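Racemase, putative (Roseobacter denitrificans, PDB 3TCS) probably acts as a magnesium-dependent hydro-lyase or racemase of the enolase superfamily and binds a magnesium ion and D-alanine in its TIM barrel. Local coordinates at residues T30-A35 and Y56-T61; D34-V39 and W50-T55. All blocks are in the same frame, centred on the assembly; numbering follows the deposited sequence.

Contact 1 (T30-A35 and Y56-T61); sequences TFTNDA and YHADIT. With GOL (glycerol), chain M.
Ala35 O and Asp34 O take backbone N-H groups from Tyr56 and Ala58, one just ahead of helix 58-73 and one at its first residue. Tyr56 N bonds to Ala35 O at 2.8 Å and nearly straight, with an N-H...O angle of 165°. The next carbonyl back, Asp34 O, accepts from Ala58 N at 3.0 Å. The methyl of Ala58 points at the other segment and fills the angle between Thr32 OG1, 3.6 Å from Ala58 CB, and the carbonyl oxygen of Asn33.

Here the turn after strand 25-32 of the N-terminal domain, the capping domain of enolase-superfamily enzymes, meets the first turn of helix 58-73, with His57 at the N-cap position. Asn33 shapes the strand side: its OD1 accepts from Ala35 N, closing an Asx turn.

Asp59 can be traced outward. Its CG lies between the backbone N and the carbonyl carbon (chi1 58°), which swings the carboxylate toward Asp34. CB packs against Asp34 OD1 and Asn33 O, both at van der Waals distance. Asp59 CG comes within 3.5 Å of Asp34 OD1. OD1 has Asp34 CA as its nearest atom across the contact, and Asp59 OD2 approaches Asp34 OD1 to 3.5 Å. The two carboxylate planes differ by 21°, and like charges this close would probably repel, but Asp59 OD2 forms a salt bridge with Arg67 of the second subunit, which is likely to offset the cost.

A glycerol, probably from the crystallisation liquor, sits beside Asp34, Tyr56 and His57. Its O2 accepts from His57 N at 2.8 Å, and its O3, at the edge of the imidazole, shares a hydrogen bond with His57 ND1, an atom that is also hydrogen-bonded to Arg67 of the second subunit.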
loop_
_atom_site.group_PDB
_atom_site.type_symbol
_atom_site.label_atom_id
_atom_site.label_comp_id
_atom_site.label_asym_id
_atom_site.label_seq_id
_atom_site.Cartn_x
_atom_site.Cartn_y
_atom_site.Cartn_z
ATOM N N THR B 30 -2.222 -18.582 12.523
ATOM C CA THR B 30 -1.498 -17.428 13.043
ATOM C C THR B 30 -1.710 -17.351 14.554
ATOM O O THR B 30 -2.768 -17.718 15.065
ATOM C CB THR B 30 -1.963 -16.101 12.396
ATOM O OG1 THR B 30 -3.388 -16.007 12.461
ATOM C CG2 THR B 30 -1.520 -16.023 10.942
ATOM N N PHE B 31 -0.681 -16.885 15.250
ATOM C CA PHE B 31 -0.678 -16.730 16.703
ATOM C C PHE B 31 -0.135 -15.317 16.855
ATOM O O PHE B 31 1.039 -15.070 16.586
ATOM C CB PHE B 31 0.280 -17.753 17.310
ATOM C CG PHE B 31 -0.000 -19.166 16.878
ATOM C CD1 PHE B 31 -0.749 -20.021 17.682
ATOM C CD2 PHE B 31 0.463 -19.633 15.650
ATOM C CE1 PHE B 31 -1.031 -21.320 17.272
ATOM C CE2 PHE B 31 0.188 -20.927 15.229
ATOM C CZ PHE B 31 -0.563 -21.777 16.041
ATOM N N THR B 32 -0.975 -14.389 17.301
ATOM C CA THR B 32 -0.543 -13.001 17.351
ATOM C C THR B 32 -1.037 -12.149 18.511
ATOM O O THR B 32 -1.961 -12.524 19.238
ATOM C CB THR B 32 -1.031 -12.300 16.059
ATOM O OG1 THR B 32 -0.410 -11.020 15.909
ATOM C CG2 THR B 32 -2.542 -12.099 16.133
ATOM N N ASN B 33 -0.373 -11.011 18.694
ATOM C CA ASN B 33 -0.835 -10.003 19.640
ATOM C C ASN B 33 -0.718 -8.738 18.790
ATOM O O ASN B 33 -0.476 -8.844 17.588
ATOM C CB ASN B 33 -0.047 -9.938 20.971
ATOM C CG ASN B 33 1.430 -9.636 20.811
ATOM O OD1 ASN B 33 1.877 -9.056 19.822
ATOM N ND2 ASN B 33 2.199 -10.011 21.830
ATOM N N ASP B 34 -0.902 -7.558 19.364
ATOM C CA ASP B 34 -0.846 -6.345 18.553
ATOM C C ASP B 34 0.520 -5.991 17.959
ATOM O O ASP B 34 0.593 -5.306 16.944
ATOM C CB ASP B 34 -1.369 -5.158 19.364
ATOM C CG ASP B 34 -2.857 -5.260 19.653
ATOM O OD1 ASP B 34 -3.456 -6.322 19.363
ATOM O OD2 ASP B 34 -3.428 -4.277 20.172
ATOM N N ALA B 35 1.594 -6.469 18.580
ATOM C CA ALA B 35 2.945 -6.150 18.120
ATOM C C ALA B 35 3.590 -7.160 17.170
ATOM O O ALA B 35 4.319 -6.776 16.253
ATOM C CB ALA B 35 3.848 -5.937 19.325
ATOM N N TYR B 56 4.279 -4.792 14.286
ATOM C CA TYR B 56 3.458 -3.574 14.330
ATOM C C TYR B 56 2.073 -3.760 13.726
ATOM O O TYR B 56 1.923 -3.988 12.525
ATOM C CB TYR B 56 4.195 -2.406 13.676
ATOM C CG TYR B 56 5.512 -2.142 14.359
ATOM C CD1 TYR B 56 5.555 -1.786 15.708
ATOM C CD2 TYR B 56 6.719 -2.323 13.684
ATOM C CE1 TYR B 56 6.766 -1.626 16.373
ATOM C CE2 TYR B 56 7.942 -2.163 14.340
ATOM C CZ TYR B 56 7.955 -1.818 15.685
ATOM O OH TYR B 56 9.153 -1.668 16.346
ATOM N N HIS B 57 1.065 -3.648 14.586
ATOM C CA HIS B 57 -0.328 -3.852 14.209
ATOM C C HIS B 57 -0.429 -5.217 13.528
ATOM O O HIS B 57 -1.160 -5.396 12.549
ATOM C CB HIS B 57 -0.822 -2.726 13.288
ATOM C CG HIS B 57 -0.691 -1.359 13.894
ATOM N ND1 HIS B 57 -1.003 -1.098 15.210
ATOM C CD2 HIS B 57 -0.274 -0.183 13.367
ATOM C CE1 HIS B 57 -0.782 0.178 15.469
ATOM N NE2 HIS B 57 -0.338 0.756 14.366
ATOM N N ALA B 58 0.321 -6.177 14.070
ATOM C CA ALA B 58 0.355 -7.543 13.550
ATOM C C ALA B 58 -1.005 -8.221 13.608
ATOM O O ALA B 58 -1.275 -9.148 12.842
ATOM C CB ALA B 58 1.377 -8.374 14.327
ATOM N N ASP B 59 -1.860 -7.782 14.523
ATOM C CA ASP B 59 -3.182 -8.384 14.610
ATOM C C ASP B 59 -3.969 -8.054 13.337
ATOM O O ASP B 59 -4.686 -8.905 12.803
ATOM C CB ASP B 59 -3.916 -7.904 15.875
ATOM C CG ASP B 59 -4.077 -6.397 15.938
ATOM O OD1 ASP B 59 -3.105 -5.660 15.660
ATOM O OD2 ASP B 59 -5.185 -5.946 16.298
ATOM N N ILE B 60 -3.815 -6.829 12.836
ATOM C CA ILE B 60 -4.501 -6.428 11.609
ATOM C C ILE B 60 -3.909 -7.212 10.437
ATOM O O ILE B 60 -4.631 -7.704 9.568
ATOM C CB ILE B 60 -4.337 -4.915 11.344
ATOM C CG1 ILE B 60 -5.012 -4.125 12.473
ATOM C CG2 ILE B 60 -4.960 -4.547 9.984
ATOM C CD1 ILE B 60 -4.846 -2.609 12.384
ATOM N N THR B 61 -2.587 -7.331 10.423
ATOM C CA THR B 61 -1.907 -8.068 9.368
ATOM C C THR B 61 -2.393 -9.519 9.325
ATOM O O THR B 61 -2.614 -10.076 8.247
ATOM C CB THR B 61 -0.384 -8.034 9.590
ATOM O OG1 THR B 61 0.067 -6.673 9.560
ATOM C CG2 THR B 61 0.339 -8.825 8.510
HETATM C C1 GOL M . 2.790 -2.185 19.151
HETATM O O1 GOL M . 2.523 -2.442 20.515
HETATM C C2 GOL M . 1.578 -2.539 18.275
HETATM O O2 GOL M . 1.870 -2.278 16.919
HETATM C C3 GOL M . 0.355 -1.726 18.691
HETATM O O3 GOL M . -0.741 -2.065 17.866
#

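Contact 2 (D34-V39 and W50-T55); sequences DAVGFV and WGQVST
Phe38 and Gln52 face each other as an antiparallel non-hydrogen-bonded pair, with CA atoms 4.2 Å apart, and Val39 and Gly51 form the hydrogen-bonded pair beside them. The short strand segments run at 145° to one another, a twisted beta hairpin within the N-terminal domain.

Backbone bonds set the register. Val39 N gives to Gly51 O, and Gly51 N returns to Val39 O at 2.7 Å. Two residues away on each chain, Val53 N reaches Gly37 O at 3.0 Å. CA-H...O contacts such as Trp50 CA to Val39 O (3.2 Å) accompany them.

Apolar contacts lie on both faces. On the side of Val39 and Gly51, Val39 CG2 meets Val53 CG1 at 3.8 Å, the two side chains at about a right angle, with Leu65 of helix 58-73 packing on both. On the side of Phe38 and Gln52, Phe38 CB abuts the indole of Trp50 at its edge, and Val36 CG2 stands 4.2 Å above one face of the Phe38 ring, offset toward the rim.

The side-chain polar contribution comes from Gln52. With CG anti to the backbone N (chi1 -179°), its extended chain runs past Gly37 O to Val36 CG2, while its amide, turned 75° from the Phe38 ring, places Gln52 OE1 3.3 Å from Phe38 CE1. NE2 bonds to Val53 O and Ser312 OG, and OE1 accepts from Leu313 N. A leucine here would probably leave Val53 O and Leu313 N without these mates. The chemistry therefore implies a buried hairpin end whose one long polar side chain has its amide satisfied at both atoms, tying the sheet to the loop at Leu313, while Gly37 N, buried by the same contact, has no partner in the model.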
loop_
_atom_site.group_PDB
_atom_site.type_symbol
_atom_site.label_atom_id
_atom_site.label_comp_id
_atom_site.label_asym_id
_atom_site.label_seq_id
_atom_site.Cartn_x
_atom_site.Cartn_y
_atom_site.Cartn_z
ATOM N N ASP B 34 -0.902 -7.558 19.364
ATOM C CA ASP B 34 -0.846 -6.345 18.553
ATOM C C ASP B 34 0.520 -5.991 17.959
ATOM O O ASP B 34 0.593 -5.306 16.944
ATOM C CB ASP B 34 -1.369 -5.158 19.364
ATOM C CG ASP B 34 -2.857 -5.260 19.653
ATOM O OD1 ASP B 34 -3.456 -6.322 19.363
ATOM O OD2 ASP B 34 -3.428 -4.277 20.172
ATOM N N ALA B 35 1.594 -6.469 18.580
ATOM C CA ALA B 35 2.945 -6.150 18.120
ATOM C C ALA B 35 3.590 -7.160 17.170
ATOM O O ALA B 35 4.319 -6.776 16.253
ATOM C CB ALA B 35 3.848 -5.937 19.325
ATOM N N VAL B 36 3.339 -8.445 17.383
ATOM C CA VAL B 36 3.944 -9.458 16.525
ATOM C C VAL B 36 3.061 -10.690 16.395
ATOM O O VAL B 36 2.323 -11.042 17.328
ATOM C CB VAL B 36 5.328 -9.882 17.073
ATOM C CG1 VAL B 36 5.160 -10.571 18.409
ATOM C CG2 VAL B 36 6.034 -10.800 16.081
ATOM N N GLY B 37 3.140 -11.334 15.233
ATOM C CA GLY B 37 2.355 -12.526 14.975
ATOM C C GLY B 37 3.153 -13.572 14.217
ATOM O O GLY B 37 3.830 -13.263 13.238
ATOM N N PHE B 38 3.077 -14.815 14.674
ATOM C CA PHE B 38 3.794 -15.911 14.034
ATOM C C PHE B 38 2.851 -16.742 13.182
ATOM O O PHE B 38 1.648 -16.812 13.451
ATOM C CB PHE B 38 4.469 -16.779 15.098
ATOM C CG PHE B 38 5.508 -16.044 15.896
ATOM C CD1 PHE B 38 6.718 -15.676 15.311
ATOM C CD2 PHE B 38 5.260 -15.675 17.212
ATOM C CE1 PHE B 38 7.668 -14.949 16.024
ATOM C CE2 PHE B 38 6.206 -14.943 17.940
ATOM C CZ PHE B 38 7.413 -14.581 17.343
ATOM N N VAL B 39 3.401 -17.370 12.152
ATOM C CA VAL B 39 2.608 -18.177 11.241
ATOM C C VAL B 39 3.114 -19.607 11.178
ATOM O O VAL B 39 4.313 -19.844 11.111
ATOM C CB VAL B 39 2.663 -17.598 9.809
ATOM C CG1 VAL B 39 1.773 -18.415 8.873
ATOM C CG2 VAL B 39 2.241 -16.130 9.824
ATOM N N TRP B 50 7.476 -22.645 10.554
ATOM C CA TRP B 50 7.119 -21.433 11.280
ATOM C C TRP B 50 7.727 -20.174 10.674
ATOM O O TRP B 50 8.911 -20.137 10.350
ATOM C CB TRP B 50 7.576 -21.531 12.737
ATOM C CG TRP B 50 6.707 -22.396 13.596
ATOM C CD1 TRP B 50 6.785 -23.751 13.753
ATOM C CD2 TRP B 50 5.619 -21.956 14.416
ATOM N NE1 TRP B 50 5.811 -24.182 14.628
ATOM C CE2 TRP B 50 5.082 -23.099 15.048
ATOM C CE3 TRP B 50 5.045 -20.704 14.679
ATOM C CZ2 TRP B 50 3.996 -23.029 15.932
ATOM C CZ3 TRP B 50 3.963 -20.632 15.557
ATOM C CH2 TRP B 50 3.452 -21.790 16.173
ATOM N N GLY B 51 6.904 -19.139 10.550
ATOM C CA GLY B 51 7.367 -17.878 10.010
ATOM C C GLY B 51 6.794 -16.759 10.855
ATOM O O GLY B 51 6.265 -16.995 11.943
ATOM N N GLN B 52 6.880 -15.535 10.357
ATOM C CA GLN B 52 6.366 -14.401 11.104
ATOM C C GLN B 52 5.931 -13.289 10.164
ATOM O O GLN B 52 6.577 -13.049 9.156
ATOM C CB GLN B 52 7.458 -13.868 12.036
ATOM C CG GLN B 52 7.018 -12.690 12.886
ATOM C CD GLN B 52 8.189 -11.918 13.451
ATOM O OE1 GLN B 52 8.967 -12.437 14.256
ATOM N NE2 GLN B 52 8.326 -10.665 13.027
ATOM N N VAL B 53 4.828 -12.618 10.479
ATOM C CA VAL B 53 4.405 -11.497 9.646
ATOM C C VAL B 53 5.202 -10.309 10.180
ATOM O O VAL B 53 5.843 -10.406 11.224
ATOM C CB VAL B 53 2.884 -11.194 9.774
ATOM C CG1 VAL B 53 2.067 -12.385 9.303
ATOM C CG2 VAL B 53 2.538 -10.827 11.209
ATOM N N SER B 54 5.184 -9.192 9.469
ATOM C CA SER B 54 5.910 -8.021 9.944
ATOM C C SER B 54 5.365 -7.555 11.293
ATOM O O SER B 54 4.175 -7.681 11.560
ATOM C CB SER B 54 5.782 -6.873 8.946
ATOM O OG SER B 54 6.420 -5.717 9.457
ATOM N N THR B 55 6.235 -7.009 12.139
ATOM C CA THR B 55 5.807 -6.490 13.438
ATOM C C THR B 55 5.015 -5.187 13.244
ATOM O O THR B 55 5.080 -4.571 12.172
ATOM C CB THR B 55 7.015 -6.190 14.349
ATOM O OG1 THR B 55 8.001 -5.459 13.607
ATOM C CG2 THR B 55 7.628 -7.482 14.874
#

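Overall arrangement
The two contacts share Asp34 and Ala35 and lie on the same side of the chain's centre, their own centres about 6 Å apart. Contact 2 is the core one, with eight of ten touching residues buried, whereas contact 1 is partly buried and borders the second subunit. Both reach the same antiparallel sheet, where Phe31 O approaches Phe38 N to 2.8 Å, a probable hydrogen bond between neighbouring strands 25-32 and 37-43. Their chemistry follows their place: strand pairing and apolar packing in contact 2, carbonyls gripping a helix start and neighbouring carboxylates in contact 1. Ala58 CB, packed against Val36 C at 3.5 Å, joins the helix start to the hairpin.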